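Inactive glucansucrase (Lactobacillus reuteri, PDB 5JBD) is an inactive member of glycosyl hydrolase family 70, with a (beta/alpha)8 barrel core of the TIM type and a bound calcium ion. Local coordinates at residues N131-Q134 and N135-V139; F346-L349 and E350-G354; A448-A451 and I452-S455. All coordinates share one frame; numbering follows the deposited sequence.

Overall arrangement
Following the chain from the N terminus, interaction 1 comes first, on helix 126-147, which it shares with packing against helix 90-101; interaction 2 follows on helix 343-354 and interaction 3 on helix 446-455. Each closes only single helical turns, so the three run in series and none nests within or crosses another. Interaction 1 lies on the opposite side of the chain's centre from the others, its centre about 67 Å from that of interaction 2 and about 74 Å from that of interaction 3. Interactions 2 and 3, with centres about 11 Å apart, belong to neighbouring helices of the (beta/alpha)8 barrel, where Leu349 meets Gln449 and Ile452 and Leu353 meets Gln449.

Interaction 1 (N131-Q134 and N135-V139); sequences NMAQ and NLRYV
Gln134 lies between two side chains further along its helix, turning the carbonyl end of its amide to Arg137 and bringing NE2 over the CE1-CZ edge of the Tyr138 face. Its CG stands anti to the backbone N (chi1 -178°), and a bend at chi2 (52°) turns the chain along the helix toward the next turn. The amide and the phenol ring are only 24° from parallel. NE2 is 3.0 Å from Tyr138 CE1, an unusually short approach whose detail is doubtful. NE2 sits at the rim and the backbone O of Gln134 above the centre of the same face.

Toward Arg137 the geometry is crosswise, with the amide and guanidinium planes at right angles. Arg137 NH2 gives a hydrogen bond to Gln134 OE1 at 3.0 Å, with the oxygen near the guanidinium plane but the donor well above the carbonyl plane. A water closes the ring of contacts, accepting from Gln134 NE2 at 3.0 Å and from Arg137 NE at 3.0 Å. OE1 is also bonded to Asn36, and NH1 reaches Met84 O, which probably help to fix the rotation of both groups.

Gln134 and Arg137 are partly exposed while the tyrosine ring is buried, so these i to i+3 and i to i+4 pairings span the boundary of helix 126-147. On its buried side Leu136 fills the space against Phe96 and Phe100 of helix 90-101, while the small Ala133 lets Gln93 come close. Ala133 O accepts from Arg137 N at 3.0 Å and also lies beneath one face of the guanidinium, together with Gln134 CA. One turn back, the amides of Asn131 and Asn135 stand nearly perpendicular, with Asn131 OD1 3.3 Å from Asn135 ND2 in poor alignment for a hydrogen bond.

Interaction 2 (F346-L349 and E350-G354); sequences FYTL and ENVLG
Glu350 sets its CG over a face of the Phe346 ring one helical turn back. This CG is 4.1 Å from the ring centroid, a CH-pi contact, and the chain bends at chi2 (-140°) to carry the carboxylate along the ring's outer rim, where Glu350 CD approaches Phe346 CZ at 3.3 Å. The carboxylate lies past the CZ-CE1 rim, its plane turned 37° from the ring. Glutamate suits this place because its CG methylene can cover an aromatic while its charged end continues past it.

Two further i to i+4 pairs line the helix: Thr348 CG2 lies alongside Val352 CG2 at 4.0 Å, and Leu349 CD2 meets Leu353 CD1 at 4.2 Å. Further on, Leu349 O takes Leu353 N at 2.9 Å and, weakly, Gly354 N, a wider pi-type turn.

In the next shell, Phe346 stacks on Phe388, Thr348 OG1 is bonded to Asn368 O and Gly344 O, and the leucines rest on Gln449 of helix 446-455. The setting is a barrel crossover: helix 343-354 follows strand 340-341 and precedes the adjacent parallel strand 385-388, the beta-alpha-beta unit of TIM-type barrels.

Interaction 3 (A448-A451 and I452-S455); sequences AQYA and ILLS
Leu454 folds back over the carbonyl of Tyr450, the residue one helical turn earlier. Its backbone N is bonded to Tyr450 O at 2.8 Å, and because CG sits beside that N (chi1 -65°), the side chain stays near the same oxygen. CB lies 3.3 Å from Tyr450 O; CG is equally close to it; CD1 then climbs past the oxygen to Tyr450 CD1 at 4.1 Å, approaching the ring obliquely. Leu453 CD2 comes to the same ring carbon, 4.4 Å away, so the two leucines pack against the base of the tyrosine. A branched aliphatic residue fits here, since Leu489 of helix 483-496 packs on both Leu454 and Tyr450. The phenol suits a buried place because its OH is satisfied by Asp467 and Tyr464 N.

Next along, Ser455 OG turns back to Ala451 O at 2.7 Å, lying in the carbonyl plane on a lone pair, while Ser455 N bonds that oxygen weakly and also Ile452 O. Small Ala448 and Ala451 let strand 537-542 approach. Helix 446-455 leads into strand 460-464, completing the path from parallel neighbour 385-388 in the beta-alpha-beta manner of a TIM-type barrel.

Interaction 1 (N131-Q134 and N135-V139)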
loop_
_atom_site.group_PDB
_atom_site.type_symbol
_atom_site.label_atom_id
_atom_site.label_comp_id
_atom_site.label_asym_id
_atom_site.label_seq_id
_atom_site.Cartn_x
_atom_site.Cartn_y
_atom_site.Cartn_z
ATOM N N ASN A 131 -3.431 37.867 35.661
ATOM C CA ASN A 131 -4.435 37.852 36.714
ATOM C C ASN A 131 -5.685 37.055 36.332
ATOM O O ASN A 131 -6.166 36.261 37.144
ATOM C CB ASN A 131 -4.788 39.287 37.115
ATOM C CG ASN A 131 -5.688 39.363 38.322
ATOM O OD1 ASN A 131 -6.889 39.622 38.201
ATOM N ND2 ASN A 131 -5.118 39.153 39.496
ATOM N N MET A 132 -6.191 37.246 35.114
ATOM C CA MET A 132 -7.310 36.433 34.619
ATOM C C MET A 132 -6.937 34.944 34.547
ATOM O O MET A 132 -7.731 34.093 34.939
ATOM C CB MET A 132 -7.795 36.915 33.249
ATOM C CG MET A 132 -8.476 38.270 33.288
ATOM S SD MET A 132 -8.971 38.812 31.641
ATOM C CE MET A 132 -10.321 39.938 31.999
ATOM N N ALA A 133 -5.727 34.639 34.071
ATOM C CA ALA A 133 -5.257 33.249 34.007
ATOM C C ALA A 133 -5.143 32.597 35.398
ATOM O O ALA A 133 -5.508 31.438 35.560
ATOM C CB ALA A 133 -3.930 33.157 33.267
ATOM N N GLN A 134 -4.647 33.342 36.388
ATOM C CA GLN A 134 -4.551 32.832 37.757
ATOM C C GLN A 134 -5.945 32.567 38.346
ATOM O O GLN A 134 -6.191 31.521 38.966
ATOM C CB GLN A 134 -3.770 33.802 38.664
ATOM C CG GLN A 134 -3.575 33.320 40.106
ATOM C CD GLN A 134 -2.982 31.909 40.195
ATOM O OE1 GLN A 134 -1.765 31.721 40.144
ATOM N NE2 GLN A 134 -3.847 30.922 40.348
ATOM N N ASN A 135 -6.841 33.520 38.138
ATOM C CA ASN A 135 -8.236 33.387 38.563
ATOM C C ASN A 135 -8.949 32.231 37.853
ATOM O O ASN A 135 -9.736 31.521 38.482
ATOM C CB ASN A 135 -8.986 34.723 38.387
ATOM C CG ASN A 135 -8.673 35.712 39.512
ATOM O OD1 ASN A 135 -8.447 35.326 40.648
ATOM N ND2 ASN A 135 -8.676 36.982 39.194
ATOM N N LEU A 136 -8.656 32.030 36.571
ATOM C CA LEU A 136 -9.207 30.894 35.844
ATOM C C LEU A 136 -8.715 29.555 36.411
ATOM O O LEU A 136 -9.489 28.612 36.514
ATOM C CB LEU A 136 -8.883 30.986 34.357
ATOM C CG LEU A 136 -9.410 29.843 33.465
ATOM C CD1 LEU A 136 -10.919 29.652 33.586
ATOM C CD2 LEU A 136 -9.012 30.109 32.036
ATOM N N ARG A 137 -7.448 29.476 36.805
ATOM C CA ARG A 137 -6.950 28.264 37.453
ATOM C C ARG A 137 -7.758 27.910 38.721
ATOM O O ARG A 137 -8.096 26.741 38.921
ATOM C CB ARG A 137 -5.453 28.350 37.737
ATOM C CG ARG A 137 -4.607 28.259 36.475
ATOM C CD ARG A 137 -3.145 28.007 36.804
ATOM N NE ARG A 137 -2.467 29.190 37.354
ATOM C CZ ARG A 137 -1.935 30.176 36.620
ATOM N NH1 ARG A 137 -1.956 30.155 35.293
ATOM N NH2 ARG A 137 -1.353 31.199 37.230
ATOM N N TYR A 138 -8.104 28.917 39.529
ATOM C CA TYR A 138 -8.955 28.715 40.717
ATOM C C TYR A 138 -10.338 28.167 40.309
ATOM O O TYR A 138 -10.851 27.234 40.922
ATOM C CB TYR A 138 -9.108 30.016 41.544
ATOM C CG TYR A 138 -7.812 30.658 42.023
ATOM C CD1 TYR A 138 -6.705 29.886 42.407
ATOM C CD2 TYR A 138 -7.691 32.051 42.107
ATOM C CE1 TYR A 138 -5.524 30.474 42.843
ATOM C CE2 TYR A 138 -6.505 32.648 42.539
ATOM C CZ TYR A 138 -5.426 31.854 42.900
ATOM O OH TYR A 138 -4.243 32.422 43.301
ATOM N N VAL A 139 -10.902 28.729 39.240
ATOM C CA VAL A 139 -12.209 28.293 38.720
ATOM C C VAL A 139 -12.108 26.879 38.130
ATOM O O VAL A 139 -12.995 26.067 38.341
ATOM C CB VAL A 139 -12.787 29.317 37.706
ATOM C CG1 VAL A 139 -14.064 28.797 37.044
ATOM C CG2 VAL A 139 -13.058 30.655 38.406
HETATM O O HOH W 1 -2.523 28.262 40.245
#

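Interaction 2 (F346-L349 and E350-G354)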
loop_
_atom_site.group_PDB
_atom_site.type_symbol
_atom_site.label_atom_id
_atom_site.label_comp_id
_atom_site.label_asym_id
_atom_site.label_seq_id
_atom_site.Cartn_x
_atom_site.Cartn_y
_atom_site.Cartn_z
ATOM N N PHE A 346 -2.422 -2.660 -18.570
ATOM C CA PHE A 346 -3.637 -2.311 -17.826
ATOM C C PHE A 346 -4.314 -1.038 -18.352
ATOM O O PHE A 346 -5.521 -1.038 -18.611
ATOM C CB PHE A 346 -3.338 -2.171 -16.322
ATOM C CG PHE A 346 -4.413 -1.445 -15.565
ATOM C CD1 PHE A 346 -5.593 -2.092 -15.223
ATOM C CD2 PHE A 346 -4.256 -0.106 -15.226
ATOM C CE1 PHE A 346 -6.598 -1.416 -14.529
ATOM C CE2 PHE A 346 -5.257 0.575 -14.543
ATOM C CZ PHE A 346 -6.427 -0.076 -14.207
ATOM N N TYR A 347 -3.532 0.032 -18.526
ATOM C CA TYR A 347 -4.083 1.281 -19.041
ATOM C C TYR A 347 -4.610 1.111 -20.469
ATOM O O TYR A 347 -5.657 1.649 -20.804
ATOM C CB TYR A 347 -3.096 2.447 -18.926
ATOM C CG TYR A 347 -2.857 2.824 -17.481
ATOM C CD1 TYR A 347 -3.877 3.397 -16.703
ATOM C CD2 TYR A 347 -1.634 2.544 -16.856
ATOM C CE1 TYR A 347 -3.673 3.700 -15.356
ATOM C CE2 TYR A 347 -1.420 2.847 -15.519
ATOM C CZ TYR A 347 -2.441 3.423 -14.772
ATOM O OH TYR A 347 -2.208 3.712 -13.450
ATOM N N THR A 348 -3.919 0.318 -21.281
ATOM C CA THR A 348 -4.375 0.037 -22.638
ATOM C C THR A 348 -5.714 -0.711 -22.640
ATOM O O THR A 348 -6.650 -0.331 -23.360
ATOM C CB THR A 348 -3.298 -0.735 -23.423
ATOM O OG1 THR A 348 -2.152 0.115 -23.599
ATOM C CG2 THR A 348 -3.807 -1.168 -24.789
ATOM N N LEU A 349 -5.799 -1.763 -21.850
ATOM C CA LEU A 349 -7.055 -2.496 -21.706
ATOM C C LEU A 349 -8.199 -1.556 -21.306
ATOM O O LEU A 349 -9.267 -1.597 -21.918
ATOM C CB LEU A 349 -6.919 -3.616 -20.683
ATOM C CG LEU A 349 -6.082 -4.824 -21.118
ATOM C CD1 LEU A 349 -5.715 -5.684 -19.914
ATOM C CD2 LEU A 349 -6.803 -5.671 -22.160
ATOM N N GLU A 350 -7.963 -0.695 -20.315
ATOM C CA GLU A 350 -9.002 0.246 -19.860
ATOM C C GLU A 350 -9.329 1.338 -20.888
ATOM O O GLU A 350 -10.517 1.666 -21.092
ATOM C CB GLU A 350 -8.652 0.860 -18.494
ATOM C CG GLU A 350 -8.579 -0.185 -17.370
ATOM C CD GLU A 350 -9.168 0.265 -16.033
ATOM O OE1 GLU A 350 -9.047 1.459 -15.682
ATOM O OE2 GLU A 350 -9.720 -0.606 -15.313
ATOM N N ASN A 351 -8.301 1.884 -21.553
ATOM C CA ASN A 351 -8.532 2.948 -22.518
ATOM C C ASN A 351 -9.188 2.420 -23.798
ATOM O O ASN A 351 -9.925 3.153 -24.445
ATOM C CB ASN A 351 -7.241 3.717 -22.897
ATOM C CG ASN A 351 -6.584 4.454 -21.727
ATOM O OD1 ASN A 351 -5.397 4.869 -21.782
ATOM N ND2 ASN A 351 -7.331 4.642 -20.693
ATOM N N VAL A 352 -8.928 1.162 -24.167
ATOM C CA VAL A 352 -9.455 0.586 -25.420
ATOM C C VAL A 352 -10.816 -0.070 -25.225
ATOM O O VAL A 352 -11.717 0.123 -26.044
ATOM C CB VAL A 352 -8.477 -0.436 -26.034
ATOM C CG1 VAL A 352 -9.074 -1.181 -27.224
ATOM C CG2 VAL A 352 -7.193 0.254 -26.462
ATOM N N LEU A 353 -10.953 -0.852 -24.156
ATOM C CA LEU A 353 -12.137 -1.667 -23.914
ATOM C C LEU A 353 -13.057 -1.174 -22.795
ATOM O O LEU A 353 -14.255 -1.421 -22.835
ATOM C CB LEU A 353 -11.709 -3.107 -23.608
ATOM C CG LEU A 353 -10.962 -3.852 -24.720
ATOM C CD1 LEU A 353 -10.394 -5.170 -24.217
ATOM C CD2 LEU A 353 -11.867 -4.088 -25.913
ATOM N N GLY A 354 -12.495 -0.503 -21.796
ATOM C CA GLY A 354 -13.205 -0.206 -20.555
ATOM C C GLY A 354 -13.978 1.098 -20.433
ATOM O O GLY A 354 -14.852 1.213 -19.563
#

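Interaction 3 (A448-A451 and I452-S455)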
loop_
_atom_site.group_PDB
_atom_site.type_symbol
_atom_site.label_atom_id
_atom_site.label_comp_id
_atom_site.label_asym_id
_atom_site.label_seq_id
_atom_site.Cartn_x
_atom_site.Cartn_y
_atom_site.Cartn_z
ATOM N N ALA A 448 -13.862 -9.484 -22.026
ATOM C CA ALA A 448 -12.885 -9.321 -23.114
ATOM C C ALA A 448 -11.504 -8.875 -22.606
ATOM O O ALA A 448 -10.476 -9.305 -23.146
ATOM C CB ALA A 448 -13.423 -8.359 -24.186
ATOM N N GLN A 449 -11.465 -8.005 -21.600
ATOM C CA GLN A 449 -10.195 -7.612 -21.010
ATOM C C GLN A 449 -9.462 -8.855 -20.514
ATOM O O GLN A 449 -8.272 -9.026 -20.807
ATOM C CB GLN A 449 -10.365 -6.588 -19.893
ATOM C CG GLN A 449 -10.769 -5.213 -20.405
ATOM C CD GLN A 449 -10.839 -4.154 -19.320
ATOM O OE1 GLN A 449 -9.850 -3.887 -18.629
ATOM N NE2 GLN A 449 -12.008 -3.523 -19.178
ATOM N N TYR A 450 -10.182 -9.734 -19.807
ATOM C CA TYR A 450 -9.595 -11.002 -19.350
ATOM C C TYR A 450 -9.240 -11.972 -20.477
ATOM O O TYR A 450 -8.252 -12.711 -20.377
ATOM C CB TYR A 450 -10.502 -11.702 -18.312
ATOM C CG TYR A 450 -10.213 -11.268 -16.898
ATOM C CD1 TYR A 450 -9.115 -11.789 -16.210
ATOM C CD2 TYR A 450 -11.009 -10.316 -16.247
ATOM C CE1 TYR A 450 -8.826 -11.386 -14.913
ATOM C CE2 TYR A 450 -10.723 -9.904 -14.948
ATOM C CZ TYR A 450 -9.635 -10.439 -14.283
ATOM O OH TYR A 450 -9.325 -10.040 -13.002
ATOM N N ALA A 451 -10.049 -12.010 -21.531
ATOM C CA ALA A 451 -9.763 -12.891 -22.672
ATOM C C ALA A 451 -8.428 -12.527 -23.333
ATOM O O ALA A 451 -7.669 -13.421 -23.728
ATOM C CB ALA A 451 -10.880 -12.843 -23.691
ATOM N N ILE A 452 -8.148 -11.227 -23.428
ATOM C CA ILE A 452 -6.862 -10.740 -23.918
ATOM C C ILE A 452 -5.747 -11.075 -22.921
ATOM O O ILE A 452 -4.734 -11.685 -23.296
ATOM C CB ILE A 452 -6.901 -9.204 -24.203
ATOM C CG1 ILE A 452 -7.845 -8.873 -25.373
ATOM C CG2 ILE A 452 -5.502 -8.639 -24.438
ATOM C CD1 ILE A 452 -7.374 -9.344 -26.745
ATOM N N LEU A 453 -5.944 -10.692 -21.651
ATOM C CA LEU A 453 -4.952 -10.944 -20.613
ATOM C C LEU A 453 -4.533 -12.426 -20.542
ATOM O O LEU A 453 -3.345 -12.738 -20.465
ATOM C CB LEU A 453 -5.461 -10.507 -19.234
ATOM C CG LEU A 453 -4.338 -10.406 -18.177
ATOM C CD1 LEU A 453 -3.699 -9.031 -18.212
ATOM C CD2 LEU A 453 -4.864 -10.702 -16.778
ATOM N N LEU A 454 -5.505 -13.321 -20.578
ATOM C CA LEU A 454 -5.244 -14.741 -20.365
ATOM C C LEU A 454 -4.743 -15.497 -21.596
ATOM O O LEU A 454 -4.305 -16.642 -21.471
ATOM C CB LEU A 454 -6.485 -15.411 -19.780
ATOM C CG LEU A 454 -6.849 -14.894 -18.366
ATOM C CD1 LEU A 454 -8.231 -15.379 -17.953
ATOM C CD2 LEU A 454 -5.820 -15.312 -17.321
ATOM N N SER A 455 -4.842 -14.893 -22.776
ATOM C CA SER A 455 -4.309 -15.485 -24.012
ATOM C C SER A 455 -2.972 -14.866 -24.427
ATOM O O SER A 455 -2.305 -15.408 -25.306
ATOM C CB SER A 455 -5.333 -15.372 -25.153
ATOM O OG SER A 455 -5.680 -14.023 -25.429
#